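Local coordinates for protein Non-sulfated chondroitin lyase E66 (PDB 3VSN) that cleaves non-sulfated chondroitin as a lyase of the baculovirus occlusion-derived virus envelope and is essential for oral infectivity, at residues K443-F448 with A586-P591; P412-T417 with Y431-E436; H512-T517 with L565-V570. All coordinates share one frame; numbering follows the deposited sequence.

Overall arrangement
All three contacts lie in the beta-rich C-terminal half of the chain and involve two seven-stranded antiparallel sheets. Interaction 2 comes first in sequence and pairs strands 414-421 and 426-434, a hairpin at one border of the first sheet. The next strand, 440-449, carries interaction 1, which packs that sheet against strand 584-589 of the second; the two centres are about 16 Å apart and touch through Tyr-590, Tyr-431 and Lys-443. Interaction 3, nested in the loop closed by interaction 1, its centre about 13 Å from that of interaction 1, brings the chain just after strand 509-513 against edge strand 566-569. Interactions 1 and 3 thus join the two sheets, while interaction 2 builds one of them.

Interaction 1 (K443-F448 with A586-P591); sequences KSCTLF and ALFNYP
Lys-443, Cys-445 and Leu-447 of one strand pack on Tyr-590, Phe-588 and Ala-586 across the interface of two antiparallel beta-sheets, a face-to-face beta-sandwich packing. The strand segments run nearly antiparallel, at 170°, but their axes stay 8.7 Å apart, and no hydrogen bond passes between them: the contact is made almost wholly by side chains.

Lys-443 comes first. The bend at chi2 (-98°) brings CE over the centre of the Tyr-590 ring, 3.7 Å from the centroid; a second bend, at chi4, sets NZ over the same face, 4.4 Å from that centroid, in a cation-pi contact. The ammonium group also forms a salt bridge with Glu-574 and a cation-pi contact with Tyr-431, so the charge is probably balanced by an acid and eased by two rings, Tyr-431 in the same sheet as the lysine and Tyr-590 just past the end of strand 584-589. Pro-591 CB lies on the opposite face of the Tyr-590 ring.

Two residues on, Cys-445 sets its CB squarely above the Phe-588 ring, 3.5 Å from the centroid. SG stands obliquely to the same ring at 4.1 Å from its centroid, a sulfur-aromatic contact. Thr-446 turns its side chain away, where OG1 bonds to Gln-455, yet its backbone carbonyl comes back to the contact: O meets Phe-588 CZ at the ring edge, in the plane of the ring.

Leu-447 ends the row. With CG anti to the backbone nitrogen (chi1 177°), its branched end reaches the other sheet, and its two methyls, CD1 and CD2, both abut Ala-586 CB, each 3.9 Å from it.

Interaction 2 (P412-T417 with Y431-E436); sequences PTIGQT and YAKFAE
Lys-433 O is approached by two successive backbone amides: Thr-413 N at 2.8 Å, in a weak, bent bond (124°), and Ile-414 N at 3.3 Å, straighter but also weak. Two residues facing one make this a classic beta bulge at the start of the antiparallel hairpin of strands 414-421 and 426-434. Beyond it the ladder is regular. Lys-433 N donates to Ile-414 O at 3.0 Å, and Gln-416 and Tyr-431 form a hydrogen-bonded pair whose Tyr-431 N to Gln-416 O bond is 2.8 Å.

On the sheet face that carries Ile-414, Gln-416, Tyr-431 and Lys-433, Ile-414 leans across to Tyr-431, its diagonal neighbour. CG2, anti to the backbone nitrogen, sits over one ring face, offset toward the rim and 3.9 Å from the centroid, while CD1 reaches the phenol end, 3.5 Å from Tyr-431 OH. Lys-433 touches Ile-414 through CB and then extends fully, carrying its amine away.

Tyr-431 also meets Lys-443 in a cation-pi contact and the Tyr-590 ring edge-to-face. The backbone bonds therefore fix the hairpin's register, while the isoleucine holds the Tyr-431 ring within the hairpin, and that ring's contacts with Lys-443 and Tyr-590 join it to the packing between the sheets.

Interaction 3 (H512-T517 with L565-V570); sequences HRVPIT and LRAFRV
Ile-516 lies along strand 566-569 with its two branches spread over successive residues. CG1 is anti to the carbonyl carbon (chi1 -54°), which sends that arm toward Ala-567: both CG1 and CD1 stand 3.9 Å from Ala-567 CB. The other branch, CG2, goes to the backbone farther along, 3.5 Å from Arg-569 N and close to Phe-568 C. A single side chain thus presses on a methyl group with one arm and on a peptide link with the other.

Val-514 and Leu-565 meet at about a right angle, CG1 of the valine to CD2 of the leucine, at 4.1 Å. The same Val-514 CG1 also approaches Ala-567 CB, so the small alanine is bordered by both Val-514 and Ile-516. Arg-569 contributes only the base of its side chain, CB lying near Thr-517 O; its extended arm leads the guanidinium away to a salt bridge with Asp-573.

The touching parts run roughly parallel, 33° apart, too far from each other for direct pairing, and three waters bridge the backbones instead. One donates to Pro-515 O and accepts from Ala-567 N. A second donates to Ala-567 O, at 2.8 Å, and accepts from Thr-517 N, while a third links Thr-517 O to Arg-569 N, 2.9 Å to each. These bridges satisfy backbone groups on the side of strand 566-569 that lacks a strand partner.

Strand 575-579 pairs with its other side, through Phe-568 with Tyr-577 and Arg-566 with Asn-579. The backbone of Val-514 hydrogen-bonds to that of Cys-553 in strand 550-558, and Phe-454 of strand 452-461 is touched by Val-514, Leu-565 and Ala-567, placing the contact at the margin between the two sheets.

Interaction 1 (K443-F448 with A586-P591)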
loop_
_atom_site.group_PDB
_atom_site.type_symbol
_atom_site.label_atom_id
_atom_site.label_comp_id
_atom_site.label_asym_id
_atom_site.label_seq_id
_atom_site.Cartn_x
_atom_site.Cartn_y
_atom_site.Cartn_z
ATOM N N LYS A 443 -0.838 24.439 0.988
ATOM C CA LYS A 443 0.513 24.050 1.361
ATOM C C LYS A 443 0.371 23.162 2.589
ATOM O O LYS A 443 -0.317 23.525 3.542
ATOM C CB LYS A 443 1.369 25.279 1.669
ATOM C CG LYS A 443 1.675 26.166 0.463
ATOM C CD LYS A 443 3.046 25.867 -0.127
ATOM C CE LYS A 443 3.309 26.639 -1.416
ATOM N NZ LYS A 443 3.451 28.113 -1.240
ATOM N N SER A 444 0.996 21.989 2.551
ATOM C CA SER A 444 0.842 20.999 3.612
ATOM C C SER A 444 2.201 20.641 4.193
ATOM O O SER A 444 3.116 20.277 3.453
ATOM C CB SER A 444 0.145 19.744 3.071
ATOM O OG SER A 444 0.118 18.707 4.039
ATOM N N CYS A 445 2.316 20.751 5.516
ATOM C CA CYS A 445 3.545 20.441 6.237
ATOM C C CYS A 445 3.263 19.306 7.210
ATOM O O CYS A 445 2.457 19.467 8.124
ATOM C CB CYS A 445 4.018 21.661 7.034
ATOM S SG CYS A 445 4.263 23.180 6.087
ATOM N N THR A 446 3.917 18.164 7.023
ATOM C CA THR A 446 3.749 17.041 7.947
ATOM C C THR A 446 5.097 16.618 8.513
ATOM O O THR A 446 6.073 16.536 7.779
ATOM C CB THR A 446 3.090 15.825 7.263
ATOM O OG1 THR A 446 2.040 16.263 6.396
ATOM C CG2 THR A 446 2.523 14.854 8.297
ATOM N N LEU A 447 5.143 16.357 9.818
ATOM C CA LEU A 447 6.340 15.810 10.444
ATOM C C LEU A 447 5.999 14.575 11.273
ATOM O O LEU A 447 5.163 14.647 12.178
ATOM C CB LEU A 447 7.034 16.873 11.313
ATOM C CG LEU A 447 8.273 16.440 12.105
ATOM C CD1 LEU A 447 9.459 16.178 11.184
ATOM C CD2 LEU A 447 8.625 17.488 13.151
ATOM N N PHE A 448 6.640 13.451 10.952
ATOM C CA PHE A 448 6.540 12.229 11.758
ATOM C C PHE A 448 7.757 12.133 12.677
ATOM O O PHE A 448 8.885 12.400 12.250
ATOM C CB PHE A 448 6.485 10.968 10.880
ATOM C CG PHE A 448 5.242 10.842 10.034
ATOM C CD1 PHE A 448 4.004 10.582 10.612
ATOM C CD2 PHE A 448 5.321 10.939 8.647
ATOM C CE1 PHE A 448 2.864 10.454 9.827
ATOM C CE2 PHE A 448 4.184 10.809 7.854
ATOM C CZ PHE A 448 2.953 10.571 8.447
ATOM N N ALA A 586 12.623 20.545 12.718
ATOM C CA ALA A 586 12.288 20.572 11.302
ATOM C C ALA A 586 12.023 21.995 10.848
ATOM O O ALA A 586 11.619 22.845 11.645
ATOM C CB ALA A 586 11.087 19.679 11.010
ATOM N N LEU A 587 12.258 22.249 9.566
ATOM C CA LEU A 587 11.960 23.543 8.988
ATOM C C LEU A 587 11.229 23.362 7.677
ATOM O O LEU A 587 11.686 22.633 6.797
ATOM C CB LEU A 587 13.236 24.359 8.758
ATOM C CG LEU A 587 12.988 25.786 8.258
ATOM C CD1 LEU A 587 12.390 26.655 9.360
ATOM C CD2 LEU A 587 14.277 26.398 7.741
ATOM N N PHE A 588 10.084 24.022 7.572
ATOM C CA PHE A 588 9.354 24.099 6.326
ATOM C C PHE A 588 9.518 25.531 5.846
ATOM O O PHE A 588 9.100 26.467 6.525
ATOM C CB PHE A 588 7.871 23.770 6.545
ATOM C CG PHE A 588 7.625 22.406 7.139
ATOM C CD1 PHE A 588 7.460 21.293 6.316
ATOM C CD2 PHE A 588 7.549 22.231 8.522
ATOM C CE1 PHE A 588 7.229 20.032 6.856
ATOM C CE2 PHE A 588 7.322 20.970 9.068
ATOM C CZ PHE A 588 7.163 19.873 8.233
ATOM N N ASN A 589 10.158 25.710 4.701
ATOM C CA ASN A 589 10.312 27.047 4.123
ATOM C C ASN A 589 10.203 26.938 2.618
ATOM O O ASN A 589 11.203 26.992 1.902
ATOM C CB ASN A 589 11.637 27.700 4.536
ATOM C CG ASN A 589 11.708 29.174 4.151
ATOM O OD1 ASN A 589 10.686 29.861 4.084
ATOM N ND2 ASN A 589 12.917 29.665 3.898
ATOM N N TYR A 590 8.971 26.762 2.151
ATOM C CA TYR A 590 8.713 26.464 0.749
ATOM C C TYR A 590 9.600 27.284 -0.198
ATOM O O TYR A 590 9.623 28.512 -0.099
ATOM C CB TYR A 590 7.232 26.654 0.401
ATOM C CG TYR A 590 6.936 26.005 -0.917
ATOM C CD1 TYR A 590 7.081 26.711 -2.107
ATOM C CD2 TYR A 590 6.597 24.659 -0.980
ATOM C CE1 TYR A 590 6.857 26.103 -3.329
ATOM C CE2 TYR A 590 6.370 24.041 -2.193
ATOM C CZ TYR A 590 6.500 24.768 -3.361
ATOM O OH TYR A 590 6.277 24.153 -4.562
ATOM N N PRO A 591 10.298 26.618 -1.144
ATOM C CA PRO A 591 10.201 25.209 -1.554
ATOM C C PRO A 591 11.035 24.198 -0.755
ATOM O O PRO A 591 10.970 22.994 -1.034
ATOM C CB PRO A 591 10.695 25.251 -3.003
ATOM C CG PRO A 591 11.719 26.335 -2.996
ATOM C CD PRO A 591 11.225 27.371 -2.017
#

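Interaction 2 (P412-T417 with Y431-E436)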
loop_
_atom_site.group_PDB
_atom_site.type_symbol
_atom_site.label_atom_id
_atom_site.label_comp_id
_atom_site.label_asym_id
_atom_site.label_seq_id
_atom_site.Cartn_x
_atom_site.Cartn_y
_atom_site.Cartn_z
ATOM N N PRO A 412 -2.841 16.475 -11.025
ATOM C CA PRO A 412 -3.098 17.718 -10.307
ATOM C C PRO A 412 -2.681 18.928 -11.145
ATOM O O PRO A 412 -1.748 18.829 -11.940
ATOM C CB PRO A 412 -2.200 17.591 -9.075
ATOM C CG PRO A 412 -1.044 16.768 -9.549
ATOM C CD PRO A 412 -1.627 15.790 -10.532
ATOM N N THR A 413 -3.375 20.051 -10.973
ATOM C CA THR A 413 -2.995 21.303 -11.636
ATOM C C THR A 413 -1.612 21.748 -11.157
ATOM O O THR A 413 -0.767 22.146 -11.960
ATOM C CB THR A 413 -4.023 22.419 -11.361
ATOM O OG1 THR A 413 -5.320 21.981 -11.777
ATOM C CG2 THR A 413 -3.655 23.706 -12.113
ATOM N N ILE A 414 -1.403 21.682 -9.843
ATOM C CA ILE A 414 -0.095 21.901 -9.238
ATOM C C ILE A 414 0.244 20.683 -8.376
ATOM O O ILE A 414 -0.609 20.175 -7.645
ATOM C CB ILE A 414 -0.065 23.179 -8.365
ATOM C CG1 ILE A 414 -0.326 24.428 -9.226
ATOM C CG2 ILE A 414 1.259 23.301 -7.610
ATOM C CD1 ILE A 414 -0.511 25.705 -8.430
ATOM N N GLY A 415 1.482 20.212 -8.489
ATOM C CA GLY A 415 1.991 19.151 -7.628
ATOM C C GLY A 415 3.488 19.293 -7.451
ATOM O O GLY A 415 4.254 18.925 -8.339
ATOM N N GLN A 416 3.899 19.859 -6.319
ATOM C CA GLN A 416 5.316 19.983 -5.973
ATOM C C GLN A 416 5.480 19.529 -4.534
ATOM O O GLN A 416 4.825 20.064 -3.637
ATOM C CB GLN A 416 5.807 21.431 -6.112
ATOM C CG GLN A 416 5.561 22.087 -7.466
ATOM C CD GLN A 416 6.403 21.502 -8.589
ATOM O OE1 GLN A 416 7.531 21.042 -8.380
ATOM N NE2 GLN A 416 5.862 21.534 -9.794
ATOM N N THR A 417 6.348 18.543 -4.319
ATOM C CA THR A 417 6.503 17.920 -3.005
ATOM C C THR A 417 7.975 17.702 -2.655
ATOM O O THR A 417 8.756 17.221 -3.479
ATOM C CB THR A 417 5.736 16.575 -2.928
ATOM O OG1 THR A 417 4.329 16.818 -3.036
ATOM C CG2 THR A 417 5.999 15.853 -1.612
ATOM N N TYR A 431 2.778 21.161 -2.027
ATOM C CA TYR A 431 2.023 22.250 -2.633
ATOM C C TYR A 431 1.202 21.605 -3.728
ATOM O O TYR A 431 1.752 21.019 -4.666
ATOM C CB TYR A 431 2.978 23.300 -3.211
ATOM C CG TYR A 431 2.340 24.491 -3.923
ATOM C CD1 TYR A 431 1.045 24.929 -3.616
ATOM C CD2 TYR A 431 3.067 25.209 -4.876
ATOM C CE1 TYR A 431 0.486 26.027 -4.264
ATOM C CE2 TYR A 431 2.520 26.307 -5.523
ATOM C CZ TYR A 431 1.234 26.712 -5.215
ATOM O OH TYR A 431 0.702 27.803 -5.865
ATOM N N ALA A 432 -0.117 21.689 -3.593
ATOM C CA ALA A 432 -1.018 21.008 -4.509
ATOM C C ALA A 432 -2.218 21.867 -4.875
ATOM O O ALA A 432 -2.658 22.708 -4.084
ATOM C CB ALA A 432 -1.470 19.687 -3.909
ATOM N N LYS A 433 -2.720 21.662 -6.089
ATOM C CA LYS A 433 -3.984 22.246 -6.524
ATOM C C LYS A 433 -4.723 21.229 -7.392
ATOM O O LYS A 433 -4.133 20.619 -8.289
ATOM C CB LYS A 433 -3.766 23.567 -7.273
ATOM C CG LYS A 433 -5.056 24.314 -7.596
ATOM C CD LYS A 433 -4.787 25.647 -8.277
ATOM C CE LYS A 433 -6.067 26.455 -8.437
ATOM N NZ LYS A 433 -5.800 27.769 -9.090
ATOM N N PHE A 434 -6.009 21.050 -7.106
ATOM C CA PHE A 434 -6.818 20.024 -7.752
ATOM C C PHE A 434 -8.039 20.644 -8.434
ATOM O O PHE A 434 -9.001 21.033 -7.761
ATOM C CB PHE A 434 -7.274 18.978 -6.726
ATOM C CG PHE A 434 -6.182 18.501 -5.798
ATOM C CD1 PHE A 434 -5.333 17.465 -6.175
ATOM C CD2 PHE A 434 -6.023 19.066 -4.532
ATOM C CE1 PHE A 434 -4.341 17.009 -5.316
ATOM C CE2 PHE A 434 -5.032 18.616 -3.670
ATOM C CZ PHE A 434 -4.191 17.584 -4.062
ATOM N N ALA A 435 -7.995 20.732 -9.763
ATOM C CA ALA A 435 -9.091 21.308 -10.549
ATOM C C ALA A 435 -10.436 20.624 -10.277
ATOM O O ALA A 435 -11.460 21.295 -10.151
ATOM C CB ALA A 435 -8.766 21.275 -12.039
ATOM N N GLU A 436 -10.416 19.297 -10.157
ATOM C CA GLU A 436 -11.643 18.505 -10.016
ATOM C C GLU A 436 -12.239 18.522 -8.605
ATOM O O GLU A 436 -13.351 18.038 -8.392
ATOM C CB GLU A 436 -11.409 17.059 -10.478
ATOM C CG GLU A 436 -11.023 16.907 -11.947
ATOM C CD GLU A 436 -9.549 17.174 -12.227
ATOM O OE1 GLU A 436 -8.751 17.323 -11.275
ATOM O OE2 GLU A 436 -9.182 17.236 -13.416
#

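Interaction 3 (H512-T517 with L565-V570)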
loop_
_atom_site.group_PDB
_atom_site.type_symbol
_atom_site.label_atom_id
_atom_site.label_comp_id
_atom_site.label_asym_id
_atom_site.label_seq_id
_atom_site.Cartn_x
_atom_site.Cartn_y
_atom_site.Cartn_z
ATOM N N HIS A 512 -4.316 16.888 19.530
ATOM C CA HIS A 512 -4.100 18.192 20.150
ATOM C C HIS A 512 -4.036 19.260 19.092
ATOM O O HIS A 512 -3.534 19.022 17.992
ATOM C CB HIS A 512 -2.787 18.206 20.933
ATOM C CG HIS A 512 -2.769 17.269 22.117
ATOM N ND1 HIS A 512 -3.281 17.607 23.313
ATOM C CD2 HIS A 512 -2.279 15.976 22.251
ATOM C CE1 HIS A 512 -3.125 16.584 24.173
ATOM N NE2 HIS A 512 -2.513 15.585 23.520
ATOM N N ARG A 513 -4.544 20.445 19.417
ATOM C CA ARG A 513 -4.355 21.627 18.581
ATOM C C ARG A 513 -2.928 22.133 18.810
ATOM O O ARG A 513 -2.412 22.054 19.924
ATOM C CB ARG A 513 -5.392 22.700 18.951
ATOM C CG ARG A 513 -5.164 24.090 18.368
ATOM C CD ARG A 513 -6.285 25.044 18.779
ATOM N NE ARG A 513 -6.023 26.412 18.335
ATOM C CZ ARG A 513 -5.385 27.331 19.057
ATOM N NH1 ARG A 513 -5.186 28.543 18.561
ATOM N NH2 ARG A 513 -4.947 27.041 20.280
ATOM N N VAL A 514 -2.286 22.620 17.751
ATOM C CA VAL A 514 -0.957 23.224 17.868
ATOM C C VAL A 514 -1.038 24.703 17.471
ATOM O O VAL A 514 -1.113 25.023 16.281
ATOM C CB VAL A 514 0.104 22.483 17.015
ATOM C CG1 VAL A 514 1.468 23.156 17.140
ATOM C CG2 VAL A 514 0.201 21.019 17.421
ATOM N N PRO A 515 -1.051 25.611 18.469
ATOM C CA PRO A 515 -1.070 27.026 18.104
ATOM C C PRO A 515 0.278 27.474 17.556
ATOM O O PRO A 515 1.320 26.933 17.942
ATOM C CB PRO A 515 -1.376 27.734 19.429
ATOM C CG PRO A 515 -0.891 26.792 20.484
ATOM C CD PRO A 515 -1.121 25.409 19.930
ATOM N N ILE A 516 0.245 28.426 16.631
ATOM C CA ILE A 516 1.454 29.060 16.123
ATOM C C ILE A 516 1.177 30.555 16.089
ATOM O O ILE A 516 0.290 31.010 15.375
ATOM C CB ILE A 516 1.839 28.574 14.704
ATOM C CG1 ILE A 516 1.944 27.038 14.650
ATOM C CG2 ILE A 516 3.147 29.229 14.263
ATOM C CD1 ILE A 516 2.229 26.469 13.273
ATOM N N THR A 517 1.930 31.317 16.872
ATOM C CA THR A 517 1.725 32.761 16.931
ATOM C C THR A 517 1.834 33.349 15.525
ATOM O O THR A 517 2.746 33.006 14.769
ATOM C CB THR A 517 2.711 33.430 17.903
ATOM O OG1 THR A 517 2.684 32.727 19.152
ATOM C CG2 THR A 517 2.336 34.899 18.140
ATOM N N LEU A 565 6.001 19.244 21.806
ATOM C CA LEU A 565 6.247 19.850 20.500
ATOM C C LEU A 565 5.757 21.301 20.458
ATOM O O LEU A 565 4.665 21.612 20.931
ATOM C CB LEU A 565 5.577 19.021 19.396
ATOM C CG LEU A 565 5.687 19.503 17.947
ATOM C CD1 LEU A 565 5.631 18.316 16.998
ATOM C CD2 LEU A 565 4.587 20.509 17.617
ATOM N N ARG A 566 6.584 22.180 19.897
ATOM C CA ARG A 566 6.200 23.564 19.645
ATOM C C ARG A 566 6.519 23.912 18.195
ATOM O O ARG A 566 7.431 23.333 17.603
ATOM C CB ARG A 566 6.928 24.518 20.602
ATOM C CG ARG A 566 6.685 24.265 22.087
ATOM C CD ARG A 566 5.262 24.619 22.512
ATOM N NE ARG A 566 5.042 24.408 23.946
ATOM C CZ ARG A 566 4.596 23.278 24.494
ATOM N NH1 ARG A 566 4.305 22.222 23.737
ATOM N NH2 ARG A 566 4.438 23.202 25.812
ATOM N N ALA A 567 5.756 24.838 17.621
ATOM C CA ALA A 567 6.000 25.295 16.256
ATOM C C ALA A 567 5.965 26.815 16.202
ATOM O O ALA A 567 5.255 27.455 16.977
ATOM C CB ALA A 567 4.993 24.695 15.285
ATOM N N PHE A 568 6.737 27.384 15.284
ATOM C CA PHE A 568 6.928 28.828 15.231
ATOM C C PHE A 568 6.914 29.316 13.798
ATOM O O PHE A 568 7.422 28.641 12.897
ATOM C CB PHE A 568 8.266 29.224 15.863
ATOM C CG PHE A 568 8.474 28.692 17.257
ATOM C CD1 PHE A 568 7.983 29.383 18.360
ATOM C CD2 PHE A 568 9.176 27.508 17.467
ATOM C CE1 PHE A 568 8.178 28.898 19.646
ATOM C CE2 PHE A 568 9.378 27.020 18.751
ATOM C CZ PHE A 568 8.880 27.717 19.842
ATOM N N ARG A 569 6.315 30.485 13.597
ATOM C CA ARG A 569 6.444 31.213 12.346
ATOM C C ARG A 569 7.622 32.170 12.544
ATOM O O ARG A 569 7.520 33.142 13.300
ATOM C CB ARG A 569 5.153 31.972 12.036
ATOM C CG ARG A 569 5.185 32.772 10.744
ATOM C CD ARG A 569 4.096 33.831 10.730
ATOM N NE ARG A 569 4.322 34.835 9.687
ATOM C CZ ARG A 569 5.012 35.962 9.854
ATOM N NH1 ARG A 569 5.560 36.253 11.027
ATOM N NH2 ARG A 569 5.157 36.802 8.836
ATOM N N VAL A 570 8.744 31.877 11.890
ATOM C CA VAL A 570 9.985 32.622 12.134
ATOM C C VAL A 570 10.164 33.780 11.150
ATOM O O VAL A 570 10.657 33.592 10.035
ATOM C CB VAL A 570 11.231 31.698 12.144
ATOM C CG1 VAL A 570 12.495 32.489 12.474
ATOM C CG2 VAL A 570 11.049 30.564 13.145
HETATM O O HOH W 1 3.295 25.492 19.306
HETATM O O HOH W 2 5.271 31.933 15.833
HETATM O O HOH W 3 4.458 30.019 17.896
#